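Local coordinates for protein putative nucleotidyltransferase (Sulfolobus solfataricus P2, PDB 2RFF) that probably transfers nucleotidyl groups, as expected of a small protein with a nucleotidyltransferase domain, at residues A27-N32 with S75-G80; E21-V26 with V99-R104. All blocks are in the same frame, centred on the assembly; numbering follows the deposited sequence.

Contact 1 of 2, residues A27-N32 with S75-G80; sequences ASSFPN and SRFIRG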
ATOM      1  N   ALA A  27      -1.227  -6.231  -8.975  1.00 12.08           N
ATOM      2  CA  ALA A  27      -0.752  -5.624 -10.245  1.00 10.68           C
ATOM      3  C   ALA A  27      -0.868  -6.618 -11.433  1.00 11.55           C
ATOM      4  O   ALA A  27      -1.178  -6.246 -12.517  1.00 10.83           O
ATOM      5  CB  ALA A  27       0.664  -5.136 -10.114  1.00 12.77           C
ATOM      6  N   SER A  28      -0.655  -7.899 -11.169  1.00 12.04           N
ATOM      7  CA  SER A  28      -0.779  -8.951 -12.212  0.50 12.62           C
ATOM      8  C   SER A  28      -2.242  -9.237 -12.561  1.00 12.60           C
ATOM      9  O   SER A  28      -2.529  -9.747 -13.647  1.00 14.83           O
ATOM     10  CB  SER A  28      -0.075 -10.251 -11.806  0.50 12.84           C
ATOM     11  OG  SER A  28      -0.809 -10.997 -10.844  0.50 13.03           O
ATOM     12  N   SER A  29      -3.154  -8.923 -11.643  1.00 11.43           N
ATOM     13  CA  SER A  29      -4.573  -9.178 -11.777  1.00 12.42           C
ATOM     14  C   SER A  29      -5.406  -8.071 -12.399  1.00 10.96           C
ATOM     15  O   SER A  29      -6.478  -8.361 -12.946  1.00 13.39           O
ATOM     16  CB  SER A  29      -5.148  -9.565 -10.406  1.00 12.58           C
ATOM     17  OG  SER A  29      -4.606 -10.793  -9.900  1.00 13.49           O
ATOM     18  N   PHE A  30      -4.967  -6.801 -12.288  1.00 10.37           N
ATOM     19  CA  PHE A  30      -5.676  -5.653 -12.760  1.00 13.11           C
ATOM     20  C   PHE A  30      -4.768  -4.768 -13.587  1.00 14.05           C
ATOM     21  O   PHE A  30      -3.934  -4.051 -13.034  1.00 12.97           O
ATOM     22  CB  PHE A  30      -6.212  -4.919 -11.565  1.00 12.03           C
ATOM     23  CG  PHE A  30      -7.165  -5.733 -10.745  1.00 12.98           C
ATOM     24  CD1 PHE A  30      -8.474  -5.879 -11.146  1.00 15.54           C
ATOM     25  CD2 PHE A  30      -6.731  -6.415  -9.593  1.00 14.20           C
ATOM     26  CE1 PHE A  30      -9.352  -6.678 -10.402  1.00 14.76           C
ATOM     27  CE2 PHE A  30      -7.602  -7.211  -8.868  1.00 12.09           C
ATOM     28  CZ  PHE A  30      -8.912  -7.315  -9.267  1.00 15.37           C
ATOM     29  N   PRO A  31      -4.922  -4.796 -14.928  1.00 14.83           N
ATOM     30  CA  PRO A  31      -4.163  -3.904 -15.797  1.00 14.79           C
ATOM     31  C   PRO A  31      -4.330  -2.428 -15.448  1.00 13.47           C
ATOM     32  O   PRO A  31      -3.408  -1.673 -15.682  1.00 14.57           O
ATOM     33  CB  PRO A  31      -4.720  -4.216 -17.201  1.00 15.31           C
ATOM     34  CG  PRO A  31      -5.220  -5.584 -17.116  1.00 17.69           C
ATOM     35  CD  PRO A  31      -5.789  -5.683 -15.736  1.00 15.49           C
ATOM     36  N   ASN A  32      -5.471  -2.057 -14.868  1.00 11.89           N
ATOM     37  CA  ASN A  32      -5.776  -0.669 -14.446  1.00 12.42           C
ATOM     38  C   ASN A  32      -5.201  -0.237 -13.080  1.00 12.68           C
ATOM     39  O   ASN A  32      -5.351   0.916 -12.706  1.00 13.80           O
ATOM     40  CB  ASN A  32      -7.274  -0.329 -14.542  1.00 13.71           C
ATOM     41  CG  ASN A  32      -8.170  -1.208 -13.655  1.00 11.92           C
ATOM     42  OD1 ASN A  32      -7.875  -2.395 -13.460  1.00 15.87           O
ATOM     43  ND2 ASN A  32      -9.282  -0.665 -13.168  1.00 17.66           N
ATOM     44  N   SER A  75      -9.800  -7.519  -1.709  1.00 16.07           N
ATOM     45  CA  SER A  75     -10.033  -8.279  -0.465  1.00 15.84           C
ATOM     46  C   SER A  75      -9.309  -9.584  -0.351  1.00 13.20           C
ATOM     47  O   SER A  75      -8.613  -9.825   0.644  1.00 14.32           O
ATOM     48  CB  SER A  75     -11.526  -8.561  -0.291  1.00 17.51           C
ATOM     49  OG  SER A  75     -11.737  -9.238   0.935  1.00 25.76           O
ATOM     50  N   ARG A  76      -9.453 -10.415  -1.377  1.00 12.82           N
ATOM     51  CA  ARG A  76      -8.830 -11.755  -1.316  1.00 13.94           C
ATOM     52  C   ARG A  76      -7.309 -11.819  -1.330  1.00 13.96           C
ATOM     53  O   ARG A  76      -6.744 -12.850  -0.995  1.00 15.30           O
ATOM     54  CB  ARG A  76      -9.380 -12.710  -2.376  1.00 15.53           C
ATOM     55  CG  ARG A  76      -8.987 -12.478  -3.793  1.00 19.50           C
ATOM     56  CD  ARG A  76      -9.426 -13.692  -4.579  1.00 20.19           C
ATOM     57  NE  ARG A  76      -9.478 -13.392  -5.996  1.00 23.94           N
ATOM     58  CZ  ARG A  76      -8.451 -13.431  -6.836  1.00 25.02           C
ATOM     59  NH1 ARG A  76      -7.218 -13.724  -6.436  1.00 25.41           N
ATOM     60  NH2 ARG A  76      -8.682 -13.150  -8.114  1.00 25.99           N
ATOM     61  N   PHE A  77      -6.661 -10.730  -1.716  1.00 13.85           N
ATOM     62  CA  PHE A  77      -5.217 -10.640  -1.722  1.00 13.04           C
ATOM     63  C   PHE A  77      -4.645 -10.180  -0.393  1.00 15.77           C
ATOM     64  O   PHE A  77      -3.439 -10.277  -0.197  1.00 16.72           O
ATOM     65  CB  PHE A  77      -4.765  -9.630  -2.786  1.00 13.04           C
ATOM     66  CG  PHE A  77      -5.201  -9.977  -4.186  1.00 12.86           C
ATOM     67  CD1 PHE A  77      -4.432 -10.785  -5.005  1.00 15.65           C
ATOM     68  CD2 PHE A  77      -6.361  -9.426  -4.710  1.00 13.63           C
ATOM     69  CE1 PHE A  77      -4.843 -11.083  -6.325  1.00 14.35           C
ATOM     70  CE2 PHE A  77      -6.784  -9.714  -6.001  1.00 16.17           C
ATOM     71  CZ  PHE A  77      -6.012 -10.546  -6.819  1.00 15.04           C
ATOM     72  N   ILE A  78      -5.489  -9.672   0.508  1.00 14.32           N
ATOM     73  CA  ILE A  78      -5.027  -9.091   1.752  1.00 15.63           C
ATOM     74  C   ILE A  78      -4.819 -10.182   2.786  1.00 14.86           C
ATOM     75  O   ILE A  78      -5.687 -11.059   2.958  1.00 17.24           O
ATOM     76  CB  ILE A  78      -6.013  -8.020   2.292  1.00 14.78           C
ATOM     77  CG1 ILE A  78      -6.267  -6.913   1.273  1.00 15.10           C
ATOM     78  CG2 ILE A  78      -5.528  -7.379   3.623  1.00 14.93           C
ATOM     79  CD1 ILE A  78      -5.000  -6.150   0.753  1.00 18.38           C
ATOM     80  N   ARG A  79      -3.654 -10.156   3.427  1.00 15.03           N
ATOM     81  CA  ARG A  79      -3.302 -11.073   4.532  1.00 15.86           C
ATOM     82  C   ARG A  79      -2.258 -10.412   5.405  1.00 14.57           C
ATOM     83  O   ARG A  79      -1.681  -9.395   5.011  1.00 13.53           O
ATOM     84  CB  ARG A  79      -2.811 -12.448   4.082  1.00 18.12           C
ATOM     85  CG  ARG A  79      -1.491 -12.480   3.371  1.00 21.05           C
ATOM     86  CD  ARG A  79      -1.584 -12.030   1.963  1.00 24.35           C
ATOM     87  NE  ARG A  79      -0.369 -12.448   1.280  1.00 25.06           N
ATOM     88  CZ  ARG A  79      -0.179 -12.418  -0.030  1.00 26.64           C
ATOM     89  NH1 ARG A  79      -1.107 -11.930  -0.854  1.00 27.28           N
ATOM     90  NH2 ARG A  79       0.985 -12.855  -0.514  1.00 27.51           N
ATOM     91  N   GLY A  80      -2.064 -10.945   6.598  1.00 16.48           N
ATOM     92  CA  GLY A  80      -1.128 -10.378   7.550  1.00 15.45           C
ATOM     93  C   GLY A  80      -1.688  -9.134   8.215  1.00 14.58           C
ATOM     94  O   GLY A  80      -2.856  -8.828   8.066  1.00 15.50           O
TER
HETATM   95  O   HOH W   1      -5.972 -13.218  -9.432  1.00 27.09           O
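Phe30 presents the edge of its ring to Phe77, whose CE2 lies near the Phe30 ring plane, 3.9 Å from Phe30 CE2. The Phe77 ring carries the aliphatic part of its neighbour Arg76 on one face, with Arg76 CG 4.1 Å above the Phe77 plane and offset toward the rim. The Arg76 guanidinium lies past the rim on the same side, one of its faces toward Phe77 CE2, which stands 4.0 Å above the guanidinium plane and off centre, while water 1 sits in that plane at the edge. Phe77 has CG opposite its carbonyl carbon (chi1 -59°), which sends the ring toward the helix end, where its CZ meets Ser29 OG at 3.4 Å. Helix residues Glu25 and Val26 also touch this buried ring. Cut back to an alanine, Phe77 would probably open a gap beside Val26 and leave the Phe30 edge and the Arg76 chain without the ring they lie against.

Polar groups join the two segments only through solvent: water 1 donates to Ser29 OG at 2.8 Å and accepts from Arg76 NH2 at 3.0 Å. Ser29 OG has a further hydrogen bond to Glu25 O, one turn back in the helix, so the hydroxyl is held from two sources. On the loop, Arg79 NH1 gives a fairly straight bond to Phe77 O (2.9 Å, 157° at the hydrogen), the acceptor lying near the guanidinium plane. Arg79 also forms salt bridges to Glu25 and Glu21, which tie the loop backbone at Phe77 to the acidic flank of helix 6-29. The chemistry is therefore divided: a small aromatic contact joins the helix end to the loop before strand 82-88, a water bridges serine and arginine beside it, and paired charges reinforce the join farther back along the helix.

Contact 2 of 2, residues E21-V26 with V99-R104; sequences EIVEEV and VLFWKR
Val23 divides its two methyls between neighbouring aromatic residues. CG1 lies over one face of the Trp102 indole, 4.0 Å from the centroid of its five-membered ring and 19° off the normal, a CH-pi contact. CG2 meets the edge of the Phe101 ring instead, 3.9 Å from Phe101 CE2. With CG1 anti to the backbone N (chi1 171°), each methyl is directed at its own ring.

Behind this first shell, Arg104 closes in on the tryptophan: its backbone N lies 3.4 Å above the indole face opposite Val23, offset toward the rim, and its guanidinium turns a face to the indole edge, with Trp102 CH2 3.6 Å above the guanidinium centre. Phe108 also meets the Trp102 ring, and Leu16 and Ala19 pack on Phe101.

Both Phe101 and Trp102 face Val36 of the adjacent strand, a classic beta bulge; this is why two consecutive strand residues can both point at the helix. Helix 6-29 thus packs on the mixed sheet through a buried apolar layer, an alpha/beta packing consistent with the nucleotidyltransferase fold.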
ATOM      1  N   GLU A  21       4.664  -8.451  -1.988  1.00 14.04           N
ATOM      2  CA  GLU A  21       3.998  -9.679  -2.428  1.00 16.46           C
ATOM      3  C   GLU A  21       2.533  -9.414  -2.792  1.00 13.56           C
ATOM      4  O   GLU A  21       2.050  -9.866  -3.830  1.00 13.82           O
ATOM      5  CB  GLU A  21       4.014 -10.741  -1.346  1.00 18.07           C
ATOM      6  CG  GLU A  21       5.332 -11.334  -0.974  1.00 23.48           C
ATOM      7  CD  GLU A  21       5.192 -12.410   0.140  1.00 25.11           C
ATOM      8  OE1 GLU A  21       4.146 -13.123   0.230  1.00 31.09           O
ATOM      9  OE2 GLU A  21       6.143 -12.549   0.927  1.00 35.39           O
ATOM     10  N   ILE A  22       1.833  -8.672  -1.935  1.00 12.32           N
ATOM     11  CA  ILE A  22       0.426  -8.360  -2.180  1.00 11.67           C
ATOM     12  C   ILE A  22       0.297  -7.545  -3.467  1.00 10.09           C
ATOM     13  O   ILE A  22      -0.569  -7.850  -4.289  1.00 11.71           O
ATOM     14  CB  ILE A  22      -0.210  -7.598  -0.970  1.00 12.29           C
ATOM     15  CG1 ILE A  22      -0.295  -8.546   0.253  1.00 13.17           C
ATOM     16  CG2 ILE A  22      -1.615  -7.035  -1.315  1.00 12.38           C
ATOM     17  CD1 ILE A  22      -0.658  -7.866   1.576  1.00 13.56           C
ATOM     18  N   VAL A  23       1.154  -6.525  -3.619  1.00 10.52           N
ATOM     19  CA  VAL A  23       1.103  -5.627  -4.821  1.00 10.44           C
ATOM     20  C   VAL A  23       1.417  -6.415  -6.100  1.00 12.15           C
ATOM     21  O   VAL A  23       0.782  -6.204  -7.124  1.00 12.32           O
ATOM     22  CB  VAL A  23       2.009  -4.393  -4.667  1.00 10.47           C
ATOM     23  CG1 VAL A  23       2.096  -3.642  -5.999  1.00 11.98           C
ATOM     24  CG2 VAL A  23       1.463  -3.524  -3.491  1.00  9.82           C
ATOM     25  N   GLU A  24       2.383  -7.327  -6.038  1.00 12.25           N
ATOM     26  CA  GLU A  24       2.704  -8.178  -7.204  1.00 12.94           C
ATOM     27  C   GLU A  24       1.485  -8.929  -7.705  1.00 12.94           C
ATOM     28  O   GLU A  24       1.232  -8.986  -8.898  1.00 12.84           O
ATOM     29  CB  GLU A  24       3.807  -9.203  -6.859  1.00 14.42           C
ATOM     30  CG  GLU A  24       5.146  -8.542  -6.787  1.00 18.58           C
ATOM     31  CD  GLU A  24       6.293  -9.445  -6.383  1.00 19.71           C
ATOM     32  OE1 GLU A  24       6.081 -10.425  -5.611  1.00 23.58           O
ATOM     33  OE2 GLU A  24       7.430  -9.123  -6.842  1.00 26.74           O
ATOM     34  N   GLU A  25       0.712  -9.455  -6.773  1.00 12.39           N
ATOM     35  CA  GLU A  25      -0.471 -10.218  -7.109  1.00 12.49           C
ATOM     36  C   GLU A  25      -1.562  -9.330  -7.679  1.00 11.37           C
ATOM     37  O   GLU A  25      -2.139  -9.637  -8.708  1.00 11.03           O
ATOM     38  CB  GLU A  25      -0.999 -10.989  -5.896  1.00 13.04           C
ATOM     39  CG  GLU A  25      -0.019 -12.029  -5.416  1.00 14.20           C
ATOM     40  CD  GLU A  25      -0.443 -12.689  -4.151  1.00 16.15           C
ATOM     41  OE1 GLU A  25      -1.587 -12.538  -3.708  1.00 17.92           O
ATOM     42  OE2 GLU A  25       0.391 -13.397  -3.575  1.00 22.64           O
ATOM     43  N   VAL A  26      -1.856  -8.232  -6.989  1.00 10.70           N
ATOM     44  CA  VAL A  26      -2.864  -7.234  -7.458  1.00 10.59           C
ATOM     45  C   VAL A  26      -2.485  -6.625  -8.818  1.00 10.23           C
ATOM     46  O   VAL A  26      -3.306  -6.613  -9.727  1.00 11.23           O
ATOM     47  CB  VAL A  26      -3.175  -6.168  -6.398  1.00 12.17           C
ATOM     48  CG1 VAL A  26      -4.220  -5.156  -6.915  1.00 12.22           C
ATOM     49  CG2 VAL A  26      -3.645  -6.827  -5.107  1.00 12.94           C
ATOM     50  N   VAL A  99       3.808   7.503   0.843  1.00 10.47           N
ATOM     51  CA  VAL A  99       5.042   7.175   0.146  1.00 11.76           C
ATOM     52  C   VAL A  99       4.728   6.331  -1.084  1.00 10.55           C
ATOM     53  O   VAL A  99       3.996   5.374  -0.976  1.00 12.13           O
ATOM     54  CB  VAL A  99       5.982   6.355   1.059  1.00 11.49           C
ATOM     55  CG1 VAL A  99       7.123   5.707   0.251  1.00 13.92           C
ATOM     56  CG2 VAL A  99       6.488   7.232   2.177  1.00 14.11           C
ATOM     57  N   LEU A 100       5.238   6.733  -2.256  1.00 12.68           N
ATOM     58  CA  LEU A 100       5.060   5.962  -3.473  1.00 10.46           C
ATOM     59  C   LEU A 100       5.850   4.639  -3.346  1.00 12.45           C
ATOM     60  O   LEU A 100       7.054   4.591  -3.135  1.00 13.92           O
ATOM     61  CB  LEU A 100       5.440   6.770  -4.712  1.00 10.67           C
ATOM     62  CG  LEU A 100       5.164   6.098  -6.058  1.00 10.69           C
ATOM     63  CD1 LEU A 100       3.693   6.031  -6.378  1.00 11.92           C
ATOM     64  CD2 LEU A 100       5.904   6.850  -7.187  1.00 10.83           C
ATOM     65  N   PHE A 101       5.115   3.554  -3.507  1.00 11.14           N
ATOM     66  CA  PHE A 101       5.650   2.221  -3.321  1.00 10.35           C
ATOM     67  C   PHE A 101       5.860   1.539  -4.661  1.00 10.32           C
ATOM     68  O   PHE A 101       6.835   0.811  -4.832  1.00 11.78           O
ATOM     69  CB  PHE A 101       4.665   1.425  -2.451  1.00 10.52           C
ATOM     70  CG  PHE A 101       5.145   0.052  -2.016  1.00 10.72           C
ATOM     71  CD1 PHE A 101       6.213  -0.047  -1.131  1.00 10.83           C
ATOM     72  CD2 PHE A 101       4.472  -1.101  -2.426  1.00 12.63           C
ATOM     73  CE1 PHE A 101       6.621  -1.297  -0.689  1.00 10.63           C
ATOM     74  CE2 PHE A 101       4.900  -2.368  -1.995  1.00 13.52           C
ATOM     75  CZ  PHE A 101       5.987  -2.466  -1.144  1.00 13.10           C
ATOM     76  N   TRP A 102       4.911   1.733  -5.572  1.00  9.34           N
ATOM     77  CA  TRP A 102       4.913   1.093  -6.861  1.00 11.07           C
ATOM     78  C   TRP A 102       4.125   1.966  -7.827  1.00 10.90           C
ATOM     79  O   TRP A 102       3.174   2.682  -7.445  1.00 11.23           O
ATOM     80  CB  TRP A 102       4.277  -0.303  -6.718  1.00 11.65           C
ATOM     81  CG  TRP A 102       4.100  -1.103  -7.990  1.00 10.33           C
ATOM     82  CD1 TRP A 102       4.948  -2.036  -8.499  1.00 11.86           C
ATOM     83  CD2 TRP A 102       3.015  -1.003  -8.919  1.00 10.70           C
ATOM     84  NE1 TRP A 102       4.448  -2.564  -9.674  1.00 11.66           N
ATOM     85  CE2 TRP A 102       3.269  -1.922  -9.967  1.00 11.72           C
ATOM     86  CE3 TRP A 102       1.844  -0.219  -8.974  1.00 12.78           C
ATOM     87  CZ2 TRP A 102       2.381  -2.097 -11.051  1.00 11.03           C
ATOM     88  CZ3 TRP A 102       0.972  -0.365 -10.066  1.00 11.52           C
ATOM     89  CH2 TRP A 102       1.243  -1.309 -11.083  1.00 11.01           C
ATOM     90  N   LYS A 103       4.552   1.916  -9.074  1.00 11.60           N
ATOM     91  CA  LYS A 103       3.843   2.591 -10.166  1.00 12.07           C
ATOM     92  C   LYS A 103       4.021   1.708 -11.397  1.00 11.33           C
ATOM     93  O   LYS A 103       5.095   1.179 -11.629  1.00 11.06           O
ATOM     94  CB  LYS A 103       4.348   4.008 -10.399  1.00 12.54           C
ATOM     95  CG  LYS A 103       3.599   4.743 -11.492  1.00 12.78           C
ATOM     96  CD  LYS A 103       3.967   6.186 -11.450  1.00 15.11           C
ATOM     97  CE  LYS A 103       3.388   6.966 -12.596  1.00 20.13           C
ATOM     98  NZ  LYS A 103       1.935   7.071 -12.525  1.00 25.02           N
ATOM     99  N   ARG A 104       2.970   1.551 -12.190  1.00 10.61           N
ATOM    100  CA  ARG A 104       3.073   0.708 -13.363  1.00 11.11           C
ATOM    101  C   ARG A 104       4.328   1.006 -14.222  1.00 11.21           C
ATOM    102  O   ARG A 104       5.050   0.053 -14.551  1.00 12.39           O
ATOM    103  CB  ARG A 104       1.787   0.790 -14.197  1.00 12.54           C
ATOM    104  CG  ARG A 104       1.746  -0.060 -15.446  1.00 12.62           C
ATOM    105  CD  ARG A 104       1.627  -1.518 -15.156  1.00 13.47           C
ATOM    106  NE  ARG A 104       0.351  -1.878 -14.539  1.00 12.61           N
ATOM    107  CZ  ARG A 104       0.053  -3.082 -14.018  1.00 13.17           C
ATOM    108  NH1 ARG A 104       0.934  -4.059 -13.997  1.00 12.82           N
ATOM    109  NH2 ARG A 104      -1.142  -3.278 -13.480  1.00 11.33           N
TER

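In the fold
Both contacts draw on helix 6-29, and their centres lie 9 Å apart. Contact 2 joins the helix to strand 98-103, whereas contact 1 joins its C-terminal end to the loop leading into strand 82-88, an outermost strand of the sheet. Two polar links run between them. Glu25, in the helix segment of contact 2, forms a salt bridge with Arg79 of contact 1 (OE1 to NH1, 3.0 Å). In the other direction, Arg104 of contact 2 reaches the helix end in contact 1, where its NH2 lies 3.1 Å from Ala27 O, a probable hydrogen bond. Neither contact includes a metal or substrate; all four segments belong to the nucleotidyltransferase domain.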